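Local coordinates for DnaJ homolog subfamily C member 27-A (Xenopus laevis, PDB 6JMG), which binds GTP as a small GTPase of the Rab family that also carries a J domain, and possibly takes part in regulating the MEK/ERK pathway, at residues T56-H59 and E64-V67; N126-V131 and Q176-A181; E80-F85 and L111-Q116. All coordinates share one frame; numbering follows the deposited sequence.

Contact 1: T56-H59 and E64-V67; sequences TKVH and EIKV
A bend at chi2 (81°) swings the carboxylate of Glu64 over toward the neighbouring strand, where Lys57, with CG anti to its backbone N (chi1 174°) and its chain kinked at chi2 and chi4, brings its ammonium group to meet it. The result is a salt bridge, Lys57 NZ to Glu64 OE2 at 3.2 Å. From roughly the other side of the same oxygen comes the His59 ring, its ND1 2.9 Å from Glu64 OE2 and its plane only 18° from that of the carboxylate. With an alanine at Glu64, the Lys57 ammonium would probably lose its charged mate and both Lys57 and His59 would be freer to turn.

The backbones beneath illustrate the rule of an antiparallel hairpin. Thr56 with Val67 and Val58 with Ile65 are hydrogen-bonded pairs, each joined in both directions; Val67 N reaches Thr56 O at 2.9 Å, and Ile65 N reaches Val58 O at 2.8 Å. Lys57 with Lys66 and His59 with Glu64 are the non-hydrogen-bonded pairs between and beyond them. On the face carrying Thr56, Val58, Ile65 and Val67, contacts are apolar: Thr56 CG2 lies 3.6 Å from Val67 CB, alongside it, and Val58 CG2, crossing Ile65 at a slant, is 3.6 Å from Ile65 CB.

This apolar face lies against helix 171-187, with Tyr179 touching Val58 and Val67, and Val183 touching Ile65. Strand 51-60 is outermost in the sheet, whereas strand 63-72 is bonded on its other edge to strand 15-22, through Leu15 and Ile17.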
loop_
_atom_site.group_PDB
_atom_site.type_symbol
_atom_site.label_atom_id
_atom_site.label_comp_id
_atom_site.label_asym_id
_atom_site.label_seq_id
_atom_site.Cartn_x
_atom_site.Cartn_y
_atom_site.Cartn_z
ATOM N N THR A 56 -21.091 -5.857 -4.493
ATOM C CA THR A 56 -21.903 -5.557 -3.329
ATOM C C THR A 56 -22.130 -4.051 -3.290
ATOM O O THR A 56 -21.454 -3.277 -3.974
ATOM C CB THR A 56 -21.233 -6.060 -2.042
ATOM O OG1 THR A 56 -22.097 -5.822 -0.922
ATOM C CG2 THR A 56 -19.909 -5.359 -1.822
ATOM N N LYS A 57 -23.092 -3.637 -2.481
ATOM C CA LYS A 57 -23.415 -2.228 -2.309
ATOM C C LYS A 57 -23.329 -1.879 -0.824
ATOM O O LYS A 57 -23.781 -2.649 0.033
ATOM C CB LYS A 57 -24.810 -1.934 -2.892
ATOM C CG LYS A 57 -25.366 -0.538 -2.668
ATOM C CD LYS A 57 -26.631 -0.623 -1.785
ATOM C CE LYS A 57 -26.992 0.717 -1.137
ATOM N NZ LYS A 57 -27.503 0.608 0.271
ATOM N N VAL A 58 -22.712 -0.733 -0.515
ATOM C CA VAL A 58 -22.584 -0.254 0.859
ATOM C C VAL A 58 -22.851 1.245 0.890
ATOM O O VAL A 58 -22.687 1.944 -0.116
ATOM C CB VAL A 58 -21.207 -0.562 1.473
ATOM C CG1 VAL A 58 -20.942 -2.051 1.454
ATOM C CG2 VAL A 58 -20.096 0.220 0.762
ATOM N N HIS A 59 -23.309 1.727 2.053
ATOM C CA HIS A 59 -23.554 3.147 2.318
ATOM C C HIS A 59 -22.678 3.602 3.482
ATOM O O HIS A 59 -23.013 3.349 4.643
ATOM C CB HIS A 59 -25.024 3.389 2.636
ATOM C CG HIS A 59 -25.411 4.836 2.650
ATOM N ND1 HIS A 59 -25.301 5.647 1.540
ATOM C CD2 HIS A 59 -25.905 5.619 3.640
ATOM C CE1 HIS A 59 -25.715 6.865 1.844
ATOM N NE2 HIS A 59 -26.084 6.876 3.112
ATOM N N GLU A 64 -22.961 6.573 -1.482
ATOM C CA GLU A 64 -23.345 5.237 -1.907
ATOM C C GLU A 64 -22.207 4.640 -2.731
ATOM O O GLU A 64 -21.740 5.258 -3.700
ATOM C CB GLU A 64 -24.641 5.266 -2.708
ATOM C CG GLU A 64 -25.561 4.103 -2.380
ATOM C CD GLU A 64 -26.362 4.331 -1.104
ATOM O OE1 GLU A 64 -27.058 5.366 -1.006
ATOM O OE2 GLU A 64 -26.282 3.483 -0.187
ATOM N N ILE A 65 -21.747 3.451 -2.332
ATOM C CA ILE A 65 -20.557 2.832 -2.908
ATOM C C ILE A 65 -20.958 1.521 -3.575
ATOM O O ILE A 65 -21.542 0.641 -2.931
ATOM C CB ILE A 65 -19.470 2.555 -1.849
ATOM C CG1 ILE A 65 -19.300 3.719 -0.868
ATOM C CG2 ILE A 65 -18.159 2.214 -2.522
ATOM C CD1 ILE A 65 -19.125 5.075 -1.514
ATOM N N LYS A 66 -20.608 1.378 -4.849
ATOM C CA LYS A 66 -20.735 0.109 -5.548
ATOM C C LYS A 66 -19.353 -0.535 -5.557
ATOM O O LYS A 66 -18.399 0.036 -6.097
ATOM C CB LYS A 66 -21.279 0.311 -6.964
ATOM C CG LYS A 66 -21.396 -0.973 -7.798
ATOM C CD LYS A 66 -21.634 -0.680 -9.298
ATOM C CE LYS A 66 -21.479 -1.935 -10.194
ATOM N NZ LYS A 66 -20.131 -2.069 -10.863
ATOM N N VAL A 67 -19.242 -1.718 -4.952
ATOM C CA VAL A 67 -17.953 -2.339 -4.659
ATOM C C VAL A 67 -17.782 -3.557 -5.551
ATOM O O VAL A 67 -18.545 -4.523 -5.452
ATOM C CB VAL A 67 -17.840 -2.740 -3.183
ATOM C CG1 VAL A 67 -16.462 -3.238 -2.905
ATOM C CG2 VAL A 67 -18.203 -1.577 -2.282
#

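Contact 2: N126-V131 and Q176-A181; sequences NIVFAV and QAFYSA
Phe178 reaches Ala130 and Val128 through two neighbouring ring carbons, CD1 and CE1, and its torsions explain how. Its CA-CB bond does not aim at the strand; CG anti to the backbone N (chi1 -174°) brings the ring across. Phe178 CD1 comes to 3.6 Å from Ala130 CB, and the same carbon lies 3.9 Å from Val128 CG1. Farther along the ring, Phe178 CE1 sits 3.8 Å from Val128 O, a plain van der Waals approach.

Val128 also uses both of its branches. CG1, anti to the backbone N (chi1 172°), is shared between the phenyl ring and the Ala181 methyl, which it meets at 3.8 Å from CG1 to CB; CG2 rests by the backbone of Ala181, 3.8 Å from its O. The small side chains of Ala130 and Ala181 let ring and valine fill the interval between strand and helix, where the axes of 128-131 and 176-181 approach to 8.6 Å. No hydrogen bond crosses. Within the helix, Ser180 OG folds back to Gln176 O at 2.6 Å, on the opposite face of that carbonyl from Ser180 N.

Phe178 also touches Ile93 on the adjacent strand 91-97, while Phe129 points to the far side of the sheet, toward helix 107-117. Segments 128-131 and 176-181 run nearly antiparallel (170°); helix 171-187, the last helix of the GTPase domain, covers one face of the central sheet in the small GTPase fold.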
loop_
_atom_site.group_PDB
_atom_site.type_symbol
_atom_site.label_atom_id
_atom_site.label_comp_id
_atom_site.label_asym_id
_atom_site.label_seq_id
_atom_site.Cartn_x
_atom_site.Cartn_y
_atom_site.Cartn_z
ATOM N N ASN A 126 -1.381 4.862 -2.447
ATOM C CA ASN A 126 -2.718 5.350 -2.739
ATOM C C ASN A 126 -3.758 4.237 -2.691
ATOM O O ASN A 126 -4.858 4.387 -3.233
ATOM C CB ASN A 126 -2.733 6.046 -4.097
ATOM C CG ASN A 126 -1.838 7.251 -4.127
ATOM O OD1 ASN A 126 -1.611 7.891 -3.097
ATOM N ND2 ASN A 126 -1.320 7.574 -5.306
ATOM N N ILE A 127 -3.428 3.133 -2.039
ATOM C CA ILE A 127 -4.322 2.007 -1.869
ATOM C C ILE A 127 -4.533 1.797 -0.380
ATOM O O ILE A 127 -3.570 1.802 0.392
ATOM C CB ILE A 127 -3.749 0.744 -2.525
ATOM C CG1 ILE A 127 -3.489 1.020 -4.002
ATOM C CG2 ILE A 127 -4.719 -0.420 -2.343
ATOM C CD1 ILE A 127 -2.762 -0.106 -4.728
ATOM N N VAL A 128 -5.786 1.600 0.011
ATOM C CA VAL A 128 -6.131 1.279 1.387
ATOM C C VAL A 128 -5.993 -0.221 1.617
ATOM O O VAL A 128 -6.581 -1.035 0.892
ATOM C CB VAL A 128 -7.551 1.746 1.698
ATOM C CG1 VAL A 128 -7.973 1.219 3.067
ATOM C CG2 VAL A 128 -7.633 3.267 1.605
ATOM N N PHE A 129 -5.246 -0.587 2.654
ATOM C CA PHE A 129 -5.052 -1.968 3.061
ATOM C C PHE A 129 -5.703 -2.181 4.417
ATOM O O PHE A 129 -5.431 -1.434 5.365
ATOM C CB PHE A 129 -3.565 -2.317 3.189
ATOM C CG PHE A 129 -2.873 -2.590 1.890
ATOM C CD1 PHE A 129 -2.484 -1.549 1.065
ATOM C CD2 PHE A 129 -2.573 -3.894 1.509
ATOM C CE1 PHE A 129 -1.825 -1.799 -0.123
ATOM C CE2 PHE A 129 -1.921 -4.151 0.320
ATOM C CZ PHE A 129 -1.545 -3.102 -0.500
ATOM N N ALA A 130 -6.509 -3.225 4.525
ATOM C CA ALA A 130 -6.950 -3.717 5.821
ATOM C C ALA A 130 -6.278 -5.065 6.025
ATOM O O ALA A 130 -6.536 -6.020 5.281
ATOM C CB ALA A 130 -8.470 -3.811 5.893
ATOM N N VAL A 131 -5.377 -5.118 6.994
ATOM C CA VAL A 131 -4.760 -6.371 7.412
ATOM C C VAL A 131 -5.687 -7.046 8.410
ATOM O O VAL A 131 -6.059 -6.457 9.432
ATOM C CB VAL A 131 -3.365 -6.147 8.013
ATOM C CG1 VAL A 131 -2.756 -7.470 8.397
ATOM C CG2 VAL A 131 -2.467 -5.427 7.022
ATOM N N GLN A 176 -16.030 -1.191 8.280
ATOM C CA GLN A 176 -16.396 0.213 8.415
ATOM C C GLN A 176 -15.162 1.097 8.319
ATOM O O GLN A 176 -15.183 2.131 7.646
ATOM C CB GLN A 176 -17.140 0.445 9.732
ATOM C CG GLN A 176 -17.632 1.874 9.947
ATOM C CD GLN A 176 -18.947 2.166 9.227
ATOM O OE1 GLN A 176 -19.058 3.145 8.493
ATOM N NE2 GLN A 176 -19.947 1.315 9.436
ATOM N N ALA A 177 -14.056 0.679 8.930
ATOM C CA ALA A 177 -12.836 1.461 8.812
ATOM C C ALA A 177 -12.294 1.406 7.392
ATOM O O ALA A 177 -11.794 2.409 6.871
ATOM C CB ALA A 177 -11.801 0.955 9.803
ATOM N N PHE A 178 -12.397 0.234 6.763
ATOM C CA PHE A 178 -11.910 0.015 5.407
ATOM C C PHE A 178 -12.576 0.967 4.422
ATOM O O PHE A 178 -11.900 1.673 3.665
ATOM C CB PHE A 178 -12.199 -1.433 5.034
ATOM C CG PHE A 178 -11.649 -1.901 3.705
ATOM C CD1 PHE A 178 -10.293 -1.890 3.433
ATOM C CD2 PHE A 178 -12.506 -2.469 2.773
ATOM C CE1 PHE A 178 -9.806 -2.408 2.240
ATOM C CE2 PHE A 178 -12.029 -2.973 1.576
ATOM C CZ PHE A 178 -10.681 -2.947 1.312
ATOM N N TYR A 179 -13.913 0.987 4.412
ATOM C CA TYR A 179 -14.627 1.782 3.422
ATOM C C TYR A 179 -14.545 3.264 3.736
ATOM O O TYR A 179 -14.608 4.090 2.819
ATOM C CB TYR A 179 -16.079 1.319 3.312
ATOM C CG TYR A 179 -16.245 -0.016 2.616
ATOM C CD1 TYR A 179 -15.639 -0.255 1.396
ATOM C CD2 TYR A 179 -16.986 -1.054 3.201
ATOM C CE1 TYR A 179 -15.790 -1.474 0.744
ATOM C CE2 TYR A 179 -17.143 -2.287 2.560
ATOM C CZ TYR A 179 -16.543 -2.488 1.325
ATOM O OH TYR A 179 -16.676 -3.695 0.660
ATOM N N SER A 180 -14.402 3.630 5.012
ATOM C CA SER A 180 -14.238 5.047 5.300
ATOM C C SER A 180 -12.887 5.549 4.818
ATOM O O SER A 180 -12.800 6.624 4.221
ATOM C CB SER A 180 -14.413 5.318 6.786
ATOM O OG SER A 180 -15.561 4.653 7.283
ATOM N N ALA A 181 -11.826 4.775 5.012
ATOM C CA ALA A 181 -10.547 5.182 4.453
ATOM C C ALA A 181 -10.625 5.261 2.925
ATOM O O ALA A 181 -10.028 6.150 2.309
ATOM C CB ALA A 181 -9.439 4.228 4.916
#

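Contact 3: E80-F85 and L111-Q116; sequences EVRNEF and LAEMKQ
Arg82 and Glu113 bridge two backbones that keep well apart, the nearest CA atoms being those of Asn83 and Met114 at 7.8 Å. In the Ras-like GTPase fold the short helix 79-82 lies in what corresponds to switch II, just after the segment with Ala73 and His75, which by similarity binds GTP, and here it is tied to helix 107-117 by charge.

The Arg82 chain, bent at chi3 (-65°), turns its guanidinium edge to the carboxylate of Glu113, which arrives at the end of an extended chain. The two flat groups are nearly coplanar, 21° apart. The grip is side-on: NE and NH2 of Arg82 both donate to Glu113 OE1, each at 2.9 Å, and the oxygen receives them on its syn side. Tyr86 OH also hydrogen-bonds to Glu113 OE1, so this one oxygen has three partners. Turned the other way, Arg82 NH1 bonds to Ala73 O, which ties the salt bridge to the segment near the nucleotide; the Arg82 side chain is about 7 Å from the bound GTP. Trp110 of helix 107-117 also packs on Arg82. The second carboxylate oxygen is held more loosely, by a weak hydrogen bond of 3.2 Å from Arg82 NH2 to Glu113 OE2.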
loop_
_atom_site.group_PDB
_atom_site.type_symbol
_atom_site.label_atom_id
_atom_site.label_comp_id
_atom_site.label_asym_id
_atom_site.label_seq_id
_atom_site.Cartn_x
_atom_site.Cartn_y
_atom_site.Cartn_z
ATOM N N GLU A 80 -0.621 -17.042 -11.878
ATOM C CA GLU A 80 -0.830 -16.459 -13.198
ATOM C C GLU A 80 -2.269 -16.002 -13.392
ATOM O O GLU A 80 -2.524 -15.061 -14.156
ATOM C CB GLU A 80 -0.443 -17.463 -14.279
ATOM C CG GLU A 80 1.060 -17.668 -14.413
ATOM C CD GLU A 80 1.582 -18.827 -13.565
ATOM O OE1 GLU A 80 0.865 -19.270 -12.633
ATOM O OE2 GLU A 80 2.706 -19.302 -13.840
ATOM N N VAL A 81 -3.219 -16.656 -12.721
ATOM C CA VAL A 81 -4.613 -16.228 -12.805
ATOM C C VAL A 81 -4.806 -14.899 -12.082
ATOM O O VAL A 81 -5.560 -14.028 -12.549
ATOM C CB VAL A 81 -5.549 -17.322 -12.261
ATOM C CG1 VAL A 81 -6.938 -16.757 -12.058
ATOM C CG2 VAL A 81 -5.586 -18.533 -13.208
ATOM N N ARG A 82 -4.133 -14.720 -10.933
ATOM C CA ARG A 82 -4.347 -13.520 -10.123
ATOM C C ARG A 82 -3.717 -12.278 -10.738
ATOM O O ARG A 82 -4.244 -11.174 -10.552
ATOM C CB ARG A 82 -3.729 -13.670 -8.730
ATOM C CG ARG A 82 -4.204 -14.772 -7.875
ATOM C CD ARG A 82 -3.564 -14.640 -6.496
ATOM N NE ARG A 82 -2.109 -14.814 -6.464
ATOM C CZ ARG A 82 -1.479 -15.896 -5.989
ATOM N NH1 ARG A 82 -2.166 -16.927 -5.502
ATOM N NH2 ARG A 82 -0.149 -15.957 -5.998
ATOM N N ASN A 83 -2.625 -12.435 -11.502
ATOM C CA ASN A 83 -1.835 -11.270 -11.913
ATOM C C ASN A 83 -2.657 -10.222 -12.658
ATOM O O ASN A 83 -2.374 -9.029 -12.542
ATOM C CB ASN A 83 -0.682 -11.709 -12.809
ATOM C CG ASN A 83 0.424 -12.367 -12.038
ATOM O OD1 ASN A 83 0.495 -12.250 -10.814
ATOM N ND2 ASN A 83 1.299 -13.071 -12.747
ATOM N N GLU A 84 -3.701 -10.629 -13.390
ATOM C CA GLU A 84 -4.483 -9.651 -14.134
ATOM C C GLU A 84 -5.265 -8.696 -13.240
ATOM O O GLU A 84 -5.707 -7.645 -13.727
ATOM C CB GLU A 84 -5.468 -10.350 -15.077
ATOM C CG GLU A 84 -4.989 -10.459 -16.525
ATOM C CD GLU A 84 -4.969 -9.124 -17.271
ATOM O OE1 GLU A 84 -3.911 -8.820 -17.842
ATOM O OE2 GLU A 84 -5.988 -8.392 -17.321
ATOM N N PHE A 85 -5.470 -9.009 -11.956
ATOM C CA PHE A 85 -6.475 -8.254 -11.225
ATOM C C PHE A 85 -5.908 -7.306 -10.179
ATOM O O PHE A 85 -6.684 -6.708 -9.427
ATOM C CB PHE A 85 -7.492 -9.212 -10.611
ATOM C CG PHE A 85 -8.147 -10.093 -11.620
ATOM C CD1 PHE A 85 -9.181 -9.609 -12.417
ATOM C CD2 PHE A 85 -7.708 -11.394 -11.807
ATOM C CE1 PHE A 85 -9.782 -10.426 -13.347
ATOM C CE2 PHE A 85 -8.300 -12.210 -12.740
ATOM C CZ PHE A 85 -9.319 -11.735 -13.520
ATOM N N LEU A 111 2.901 -8.618 -0.792
ATOM C CA LEU A 111 3.140 -7.238 -1.200
ATOM C C LEU A 111 4.070 -7.186 -2.405
ATOM O O LEU A 111 3.838 -6.422 -3.350
ATOM C CB LEU A 111 3.729 -6.444 -0.037
ATOM C CG LEU A 111 2.781 -6.175 1.126
ATOM C CD1 LEU A 111 3.394 -5.222 2.120
ATOM C CD2 LEU A 111 1.484 -5.612 0.603
ATOM N N ALA A 112 5.110 -8.022 -2.403
ATOM C CA ALA A 112 6.034 -8.053 -3.529
ATOM C C ALA A 112 5.322 -8.458 -4.810
ATOM O O ALA A 112 5.554 -7.878 -5.878
ATOM C CB ALA A 112 7.184 -9.015 -3.233
ATOM N N GLU A 113 4.446 -9.455 -4.722
ATOM C CA GLU A 113 3.772 -9.940 -5.916
ATOM C C GLU A 113 2.838 -8.882 -6.479
ATOM O O GLU A 113 2.822 -8.638 -7.689
ATOM C CB GLU A 113 3.017 -11.219 -5.588
ATOM C CG GLU A 113 2.046 -11.612 -6.634
ATOM C CD GLU A 113 1.483 -12.962 -6.370
ATOM O OE1 GLU A 113 0.308 -13.181 -6.726
ATOM O OE2 GLU A 113 2.217 -13.791 -5.787
ATOM N N MET A 114 2.094 -8.208 -5.612
ATOM C CA MET A 114 1.278 -7.092 -6.065
ATOM C C MET A 114 2.144 -5.979 -6.632
ATOM O O MET A 114 1.872 -5.470 -7.725
ATOM C CB MET A 114 0.424 -6.553 -4.913
ATOM C CG MET A 114 -0.595 -5.497 -5.346
ATOM S SD MET A 114 -1.499 -4.706 -4.005
ATOM C CE MET A 114 -2.874 -4.063 -4.931
ATOM N N LYS A 115 3.216 -5.610 -5.915
ATOM C CA LYS A 115 4.035 -4.479 -6.346
ATOM C C LYS A 115 4.632 -4.684 -7.731
ATOM O O LYS A 115 4.777 -3.708 -8.478
ATOM C CB LYS A 115 5.154 -4.203 -5.348
ATOM C CG LYS A 115 4.901 -3.037 -4.419
ATOM C CD LYS A 115 5.969 -2.955 -3.320
ATOM C CE LYS A 115 5.536 -2.054 -2.162
ATOM N NZ LYS A 115 6.325 -2.305 -0.917
ATOM N N GLN A 116 4.969 -5.920 -8.122
ATOM C CA GLN A 116 5.477 -6.023 -9.485
ATOM C C GLN A 116 4.391 -6.006 -10.547
ATOM O O GLN A 116 4.678 -5.649 -11.693
ATOM C CB GLN A 116 6.396 -7.207 -9.731
ATOM C CG GLN A 116 7.424 -6.568 -10.696
ATOM C CD GLN A 116 8.531 -7.440 -11.218
ATOM O OE1 GLN A 116 8.985 -7.259 -12.359
ATOM N NE2 GLN A 116 9.005 -8.364 -10.393
#

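Overall arrangement
Followed from the N terminus, the chain first closes contact 1, a hairpin between adjacent strands, then contact 3, which joins helix 79-82 to helix 107-117 across 25 intervening residues, and finally contact 2, which brings helix 171-187 back to strand 128-134. The three closures are in series; none nests within or crosses another. They are nevertheless coupled through the sheet. The helix of contact 2 packs on the hairpin of contact 1, while Phe129 and Ile127, on the strand of contact 2, reach Leu111 and Met114 on the helix of contact 3. Contacts 1 and 3 do not touch, their nearest atoms being about 12 Å apart; contact 2, which touches both, connects them.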